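Local structure of pumilio homolog 23 (Arabidopsis thaliana, 5WZJ) at residues A[402-407]-A[420-426]; A[461-465]-A[498-502]. The protein binds RNA sequence-specifically through pumilio repeats, recognising 18S rRNA, and probably regulates translation and mRNA stability. All coordinates share one frame; numbering follows the deposited sequence.

Interaction 1: A[402-407]-A[420-426]; sequences LLFLDY and APGAKMH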
ATOM      1  N   LEU A 402     -15.068  16.608   9.994  1.00 15.08           N
ATOM      2  CA  LEU A 402     -14.352  15.619   9.192  1.00 17.72           C
ATOM      3  C   LEU A 402     -12.919  15.437   9.676  1.00 17.28           C
ATOM      4  O   LEU A 402     -12.397  14.317   9.663  1.00 23.64           O
ATOM      5  CB  LEU A 402     -14.367  16.014   7.715  1.00 17.04           C
ATOM      6  CG  LEU A 402     -15.653  15.683   6.953  1.00 21.52           C
ATOM      7  CD1 LEU A 402     -15.676  16.399   5.621  1.00 18.29           C
ATOM      8  CD2 LEU A 402     -15.814  14.180   6.757  1.00 20.73           C
ATOM      9  N   LEU A 403     -12.267  16.524  10.105  1.00 16.73           N
ATOM     10  CA  LEU A 403     -10.937  16.397  10.704  1.00 21.30           C
ATOM     11  C   LEU A 403     -10.927  15.455  11.903  1.00 19.76           C
ATOM     12  O   LEU A 403      -9.928  14.765  12.141  1.00 20.74           O
ATOM     13  CB  LEU A 403     -10.413  17.770  11.130  1.00 19.79           C
ATOM     14  CG  LEU A 403     -10.101  18.760  10.009  1.00 18.66           C
ATOM     15  CD1 LEU A 403      -9.837  20.134  10.631  1.00 13.38           C
ATOM     16  CD2 LEU A 403      -8.895  18.268   9.169  1.00 14.89           C
ATOM     17  N   PHE A 404     -12.013  15.425  12.677  1.00 21.21           N
ATOM     18  CA  PHE A 404     -12.092  14.577  13.861  1.00 18.99           C
ATOM     19  C   PHE A 404     -13.268  13.621  13.728  1.00 20.50           C
ATOM     20  O   PHE A 404     -14.076  13.500  14.653  1.00 23.10           O
ATOM     21  CB  PHE A 404     -12.267  15.408  15.138  1.00 20.03           C
ATOM     22  CG  PHE A 404     -11.082  16.252  15.502  1.00 19.11           C
ATOM     23  CD1 PHE A 404      -9.915  15.673  15.968  1.00 18.05           C
ATOM     24  CD2 PHE A 404     -11.154  17.633  15.421  1.00 22.86           C
ATOM     25  CE1 PHE A 404      -8.829  16.449  16.324  1.00 23.14           C
ATOM     26  CE2 PHE A 404     -10.078  18.419  15.774  1.00 24.36           C
ATOM     27  CZ  PHE A 404      -8.909  17.829  16.231  1.00 21.85           C
ATOM     28  N   LEU A 405     -13.368  12.954  12.575  1.00 18.72           N
ATOM     29  CA  LEU A 405     -14.561  12.183  12.224  1.00 20.26           C
ATOM     30  C   LEU A 405     -14.966  11.198  13.323  1.00 27.39           C
ATOM     31  O   LEU A 405     -16.157  11.086  13.652  1.00 27.84           O
ATOM     32  CB  LEU A 405     -14.302  11.460  10.899  1.00 24.40           C
ATOM     33  CG  LEU A 405     -15.397  10.925   9.981  1.00 29.67           C
ATOM     34  CD1 LEU A 405     -16.472  11.962   9.712  1.00 21.95           C
ATOM     35  CD2 LEU A 405     -14.754  10.492   8.664  1.00 27.18           C
ATOM     36  N   ASP A 406     -13.997  10.489  13.922  1.00 24.02           N
ATOM     37  CA  ASP A 406     -14.354   9.489  14.935  1.00 27.84           C
ATOM     38  C   ASP A 406     -14.816  10.142  16.235  1.00 29.34           C
ATOM     39  O   ASP A 406     -15.741   9.642  16.886  1.00 30.60           O
ATOM     40  CB  ASP A 406     -13.193   8.516  15.197  1.00 25.44           C
ATOM     41  CG  ASP A 406     -11.886   9.219  15.536  1.00 33.68           C
ATOM     42  OD1 ASP A 406     -11.761  10.431  15.246  1.00 30.75           O
ATOM     43  OD2 ASP A 406     -10.971   8.548  16.078  1.00 33.21           O
ATOM     44  N   TYR A 407     -14.208  11.270  16.623  1.00 24.71           N
ATOM     45  CA  TYR A 407     -14.663  11.962  17.829  1.00 28.02           C
ATOM     46  C   TYR A 407     -16.065  12.527  17.648  1.00 31.61           C
ATOM     47  O   TYR A 407     -16.892  12.456  18.565  1.00 34.48           O
ATOM     48  CB  TYR A 407     -13.693  13.083  18.214  1.00 30.20           C
ATOM     49  CG  TYR A 407     -12.361  12.593  18.728  1.00 34.12           C
ATOM     50  CD1 TYR A 407     -11.296  12.376  17.858  1.00 34.48           C
ATOM     51  CD2 TYR A 407     -12.160  12.354  20.084  1.00 36.15           C
ATOM     52  CE1 TYR A 407     -10.073  11.927  18.321  1.00 33.49           C
ATOM     53  CE2 TYR A 407     -10.936  11.899  20.558  1.00 36.88           C
ATOM     54  CZ  TYR A 407      -9.898  11.685  19.673  1.00 38.53           C
ATOM     55  OH  TYR A 407      -8.677  11.233  20.129  1.00 37.67           O
ATOM     56  N   ALA A 420     -11.892  18.526  19.212  1.00 27.86           N
ATOM     57  CA  ALA A 420     -11.259  17.528  20.082  1.00 26.67           C
ATOM     58  C   ALA A 420      -9.877  18.039  20.471  1.00 29.12           C
ATOM     59  O   ALA A 420      -8.866  17.647  19.869  1.00 29.69           O
ATOM     60  CB  ALA A 420     -11.176  16.160  19.400  1.00 29.32           C
ATOM     61  N   PRO A 421      -9.795  18.912  21.476  1.00 29.22           N
ATOM     62  CA  PRO A 421      -8.528  19.606  21.756  1.00 29.35           C
ATOM     63  C   PRO A 421      -7.385  18.634  22.018  1.00 30.52           C
ATOM     64  O   PRO A 421      -7.502  17.702  22.818  1.00 33.40           O
ATOM     65  CB  PRO A 421      -8.853  20.451  22.996  1.00 35.63           C
ATOM     66  CG  PRO A 421     -10.342  20.571  23.008  1.00 36.06           C
ATOM     67  CD  PRO A 421     -10.855  19.288  22.429  1.00 35.49           C
ATOM     68  N   GLY A 422      -6.276  18.848  21.308  1.00 32.65           N
ATOM     69  CA  GLY A 422      -5.092  18.027  21.451  1.00 32.16           C
ATOM     70  C   GLY A 422      -5.127  16.687  20.747  1.00 34.55           C
ATOM     71  O   GLY A 422      -4.082  16.031  20.655  1.00 37.16           O
ATOM     72  N   ALA A 423      -6.275  16.257  20.237  1.00 33.84           N
ATOM     73  CA  ALA A 423      -6.395  14.908  19.701  1.00 31.53           C
ATOM     74  C   ALA A 423      -5.728  14.793  18.336  1.00 31.62           C
ATOM     75  O   ALA A 423      -5.636  15.763  17.576  1.00 27.62           O
ATOM     76  CB  ALA A 423      -7.862  14.495  19.589  1.00 31.77           C
ATOM     77  N   LYS A 424      -5.251  13.589  18.034  1.00 27.76           N
ATOM     78  CA  LYS A 424      -4.756  13.302  16.700  1.00 23.98           C
ATOM     79  C   LYS A 424      -5.929  13.307  15.725  1.00 28.24           C
ATOM     80  O   LYS A 424      -6.978  12.719  16.001  1.00 26.51           O
ATOM     81  CB  LYS A 424      -4.033  11.957  16.685  1.00 24.98           C
ATOM     82  CG  LYS A 424      -3.504  11.538  15.313  1.00 29.60           C
ATOM     83  CD  LYS A 424      -2.421  12.492  14.809  1.00 37.67           C
ATOM     84  CE  LYS A 424      -2.048  12.191  13.365  1.00 34.59           C
ATOM     85  NZ  LYS A 424      -3.247  12.269  12.461  1.00 38.11           N
ATOM     86  N   MET A 425      -5.769  13.991  14.594  1.00 23.14           N
ATOM     87  CA  MET A 425      -6.865  14.058  13.635  1.00 22.30           C
ATOM     88  C   MET A 425      -7.027  12.737  12.879  1.00 22.89           C
ATOM     89  O   MET A 425      -6.126  11.897  12.829  1.00 20.01           O
ATOM     90  CB  MET A 425      -6.646  15.215  12.668  1.00 19.60           C
ATOM     91  CG  MET A 425      -6.923  16.544  13.348  1.00 23.43           C
ATOM     92  SD  MET A 425      -6.482  17.991  12.386  1.00 18.90           S
ATOM     93  CE  MET A 425      -7.134  19.272  13.474  1.00 11.96           C
ATOM     94  N   HIS A 426      -8.201  12.579  12.267  1.00 21.37           N
ATOM     95  CA  HIS A 426      -8.639  11.313  11.694  1.00 18.62           C
ATOM     96  C   HIS A 426      -8.031  11.106  10.312  1.00 22.37           C
ATOM     97  O   HIS A 426      -8.185  11.955   9.425  1.00 15.79           O
ATOM     98  CB  HIS A 426     -10.165  11.314  11.612  1.00 22.21           C
ATOM     99  CG  HIS A 426     -10.763   9.971  11.333  1.00 23.35           C
ATOM    100  ND1 HIS A 426     -11.181   9.592  10.076  1.00 20.43           N
ATOM    101  CD2 HIS A 426     -11.037   8.928  12.156  1.00 18.76           C
ATOM    102  CE1 HIS A 426     -11.681   8.368  10.132  1.00 27.79           C
ATOM    103  NE2 HIS A 426     -11.604   7.944  11.382  1.00 21.25           N
TER
HETATM  104  O   HOH W   1      -9.525  12.096  14.861  1.00 30.89           O
HETATM  105  O   HOH W   2      -7.003  10.659  18.128  1.00 32.00           O
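Lys424 O is held by two waters that tie it to 402-407: one, 2.9 Å from Lys424 O, also donates to Asp406 OD1, and the other, 3.0 Å from Lys424 O, also meets Tyr407 OH. A direct backbone hydrogen bond, His426 N to Leu403 O at 2.8 Å, is nearly straight (178°). Away from these polar ties, Ala420 CB touches two rings, lying over one face of Phe404, 3.8 Å from the centroid, and over one face of Tyr407. Ala423 O sits at the Phe404 edge in the ring plane. The extended Met425 runs alongside Leu403; its SD stands 5.0 Å from the Phe404 centroid, approaching obliquely in a Met-aromatic contact, while its CE packs on Phe404 CZ. With CG of His426 anti to its backbone N (chi1 -167°), the imidazole turns one face onto Leu405 CB, 3.9 Å from the ring centroid. Asp406 crosses the same ring near CD2, its carboxylate plane turned 54° from the imidazole. The contact joins the break between helices 398-403 and 405-410 to the loop entering helix 427-436, which His426 N-caps, its ND1 accepting from Gly429 N. Cys430 of that helix and Thr462 of helix 456-463 pack on Leu403 and Met425.

Interaction 2: A[461-465]-A[498-502]; sequences ETAKD and ELSLH
Lys464 and Glu498 meet through two extended side chains set off in different directions: CG of Lys464 is anti to its carbonyl carbon (chi1 -62°), whereas CG of Glu498 is anti to its backbone N (chi1 -172°). The chains cross at about a right angle, and the ammonium reaches the carboxylate in a salt bridge, Lys464 NZ to Glu498 OE1 at 2.7 Å. NZ approaches OE1 from above the carboxylate plane, 41° out of it, and OE2 is only a little farther from NZ, at 3.0 Å. Beneath this bridge Leu499 reaches across with CD2, which touches Ala463 CB at 3.7 Å and comes to 3.5 Å from Ala463 O; the Lys464 methylene CG rests on the same methyl at 3.9 Å. The poorly ordered His502 adds a looser approach, its CD2 lying 3.6 Å from Lys464 O, while its ND1 donates in the ring plane to Glu498 O at 3.3 Å. Replacing Lys464 with an alanine would probably leave the Glu498 carboxylate without its cationic mate and strip aliphatic cover from Leu499 CD2. The contact packs the C-terminal ends of helices 456-463 and 496-501 against each other, joining Pumilio repeat 7 to repeat 8; Ile472 of helix 468-477 backs Ala463, and Leu535 of helix 532-537 lies against Ser500 and Leu501.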
ATOM      1  N   GLU A 461      -3.853  24.571  15.054  1.00 20.32           N
ATOM      2  CA  GLU A 461      -3.886  23.185  15.514  1.00 25.14           C
ATOM      3  C   GLU A 461      -3.940  22.209  14.343  1.00 25.70           C
ATOM      4  O   GLU A 461      -3.307  21.143  14.381  1.00 20.28           O
ATOM      5  CB  GLU A 461      -5.081  22.957  16.439  1.00 24.79           C
ATOM      6  CG  GLU A 461      -4.950  23.627  17.782  1.00 34.61           C
ATOM      7  CD  GLU A 461      -3.886  22.980  18.638  1.00 37.59           C
ATOM      8  OE1 GLU A 461      -4.210  21.984  19.323  1.00 39.72           O
ATOM      9  OE2 GLU A 461      -2.728  23.457  18.608  1.00 35.92           O
ATOM     10  N   THR A 462      -4.705  22.545  13.297  1.00 28.79           N
ATOM     11  CA  THR A 462      -4.776  21.685  12.118  1.00 19.67           C
ATOM     12  C   THR A 462      -3.419  21.593  11.435  1.00 21.72           C
ATOM     13  O   THR A 462      -2.973  20.505  11.054  1.00 19.73           O
ATOM     14  CB  THR A 462      -5.828  22.216  11.140  1.00 21.11           C
ATOM     15  OG1 THR A 462      -7.087  22.354  11.815  1.00 18.81           O
ATOM     16  CG2 THR A 462      -5.984  21.268   9.917  1.00 16.44           C
ATOM     17  N   ALA A 463      -2.739  22.735  11.291  1.00 21.23           N
ATOM     18  CA  ALA A 463      -1.437  22.754  10.631  1.00 21.65           C
ATOM     19  C   ALA A 463      -0.400  21.942  11.398  1.00 23.41           C
ATOM     20  O   ALA A 463       0.505  21.363  10.793  1.00 21.12           O
ATOM     21  CB  ALA A 463      -0.955  24.193  10.467  1.00 19.68           C
ATOM     22  N   LYS A 464      -0.515  21.888  12.720  1.00 19.12           N
ATOM     23  CA  LYS A 464       0.421  21.136  13.546  1.00 24.77           C
ATOM     24  C   LYS A 464       0.133  19.645  13.562  1.00 27.19           C
ATOM     25  O   LYS A 464       0.869  18.903  14.208  1.00 26.33           O
ATOM     26  CB  LYS A 464       0.399  21.662  14.983  1.00 21.73           C
ATOM     27  CG  LYS A 464       0.821  23.126  15.110  1.00 29.01           C
ATOM     28  CD  LYS A 464       0.754  23.600  16.555  1.00 28.48           C
ATOM     29  CE  LYS A 464       0.879  25.115  16.611  1.00 41.75           C
ATOM     30  NZ  LYS A 464       0.786  25.661  17.996  1.00 51.04           N
ATOM     31  N   ASP A 465      -0.918  19.196  12.892  1.00 25.79           N
ATOM     32  CA  ASP A 465      -1.282  17.788  12.856  1.00 25.46           C
ATOM     33  C   ASP A 465      -0.756  17.189  11.560  1.00 24.94           C
ATOM     34  O   ASP A 465      -0.916  17.784  10.490  1.00 23.82           O
ATOM     35  CB  ASP A 465      -2.802  17.615  12.952  1.00 25.63           C
ATOM     36  CG  ASP A 465      -3.229  16.155  12.973  1.00 28.16           C
ATOM     37  OD1 ASP A 465      -3.270  15.514  11.896  1.00 24.34           O
ATOM     38  OD2 ASP A 465      -3.539  15.652  14.068  1.00 27.52           O
ATOM     39  N   GLU A 498       6.950  27.792  15.196  1.00 27.37           N
ATOM     40  CA  GLU A 498       6.652  26.487  15.778  1.00 33.03           C
ATOM     41  C   GLU A 498       6.368  25.452  14.695  1.00 34.67           C
ATOM     42  O   GLU A 498       6.827  24.306  14.787  1.00 31.77           O
ATOM     43  CB  GLU A 498       5.470  26.608  16.739  1.00 39.48           C
ATOM     44  CG  GLU A 498       5.206  25.340  17.525  1.00 51.94           C
ATOM     45  CD  GLU A 498       3.897  25.385  18.290  1.00 58.41           C
ATOM     46  OE1 GLU A 498       3.345  26.496  18.473  1.00 57.23           O
ATOM     47  OE2 GLU A 498       3.422  24.303  18.701  1.00 61.87           O
ATOM     48  N   LEU A 499       5.639  25.845  13.643  1.00 26.24           N
ATOM     49  CA  LEU A 499       5.343  24.915  12.558  1.00 27.54           C
ATOM     50  C   LEU A 499       6.610  24.428  11.868  1.00 28.26           C
ATOM     51  O   LEU A 499       6.696  23.258  11.470  1.00 33.02           O
ATOM     52  CB  LEU A 499       4.420  25.579  11.538  1.00 33.77           C
ATOM     53  CG  LEU A 499       2.929  25.532  11.798  1.00 34.45           C
ATOM     54  CD1 LEU A 499       2.227  26.377  10.740  1.00 33.19           C
ATOM     55  CD2 LEU A 499       2.464  24.084  11.748  1.00 31.07           C
ATOM     56  N   SER A 500       7.589  25.318  11.675  1.00 24.82           N
ATOM     57  CA  SER A 500       8.798  24.923  10.959  1.00 27.19           C
ATOM     58  C   SER A 500       9.553  23.832  11.704  1.00 26.75           C
ATOM     59  O   SER A 500      10.250  23.021  11.077  1.00 30.74           O
ATOM     60  CB  SER A 500       9.709  26.135  10.733  1.00 31.13           C
ATOM     61  OG  SER A 500      10.328  26.545  11.942  1.00 34.26           O
ATOM     62  N   LEU A 501       9.412  23.789  13.030  1.00 32.48           N
ATOM     63  CA  LEU A 501      10.081  22.777  13.836  1.00 43.14           C
ATOM     64  C   LEU A 501       9.413  21.410  13.715  1.00 50.64           C
ATOM     65  O   LEU A 501      10.079  20.389  13.917  1.00 53.37           O
ATOM     66  CB  LEU A 501      10.125  23.230  15.294  1.00 38.45           C
ATOM     67  CG  LEU A 501      10.708  24.634  15.488  1.00 41.11           C
ATOM     68  CD1 LEU A 501      10.697  25.062  16.950  1.00 38.96           C
ATOM     69  CD2 LEU A 501      12.115  24.709  14.920  1.00 36.59           C
ATOM     70  N   HIS A 502       8.117  21.370  13.396  1.00 53.13           N
ATOM     71  CA  HIS A 502       7.445  20.114  13.071  1.00 54.63           C
ATOM     72  C   HIS A 502       7.986  19.538  11.768  1.00 51.97           C
ATOM     73  O   HIS A 502       8.261  20.266  10.809  1.00 50.74           O
ATOM     74  CB  HIS A 502       5.931  20.318  12.927  1.00 64.10           C
ATOM     75  CG  HIS A 502       5.181  20.360  14.224  1.00 74.31           C
ATOM     76  ND1 HIS A 502       5.233  21.440  15.080  1.00 77.88           N
ATOM     77  CD2 HIS A 502       4.336  19.467  14.795  1.00 77.30           C
ATOM     78  CE1 HIS A 502       4.464  21.205  16.129  1.00 78.76           C
ATOM     79  NE2 HIS A 502       3.910  20.014  15.981  1.00 79.04           N
TER

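Interactions 1 and 2 follow one another along the chain, their centres 15 Å apart. Asp465 OD2 lies 2.8 Å from Met425 N, a probable hydrogen bond, while Asp465 OD1 is 3.3 Å from Lys424 NZ, itself hydrogen-bonded to Ser467 OG, in a long, weak ion pair. Beside these, Thr462 OG1 packs on Met425 CE at 3.5 Å and on Leu403 CD1. Residues 461-465 thus touch both segments of interaction 1 and also 498-502, across the boundary of Pumilio repeats 7 and 8. The bound RNA lies about 4 Å from the nearest atom of interaction 1, where Lys424 packs on a sugar and His426 on a phosphate, and about 6 Å from that of interaction 2.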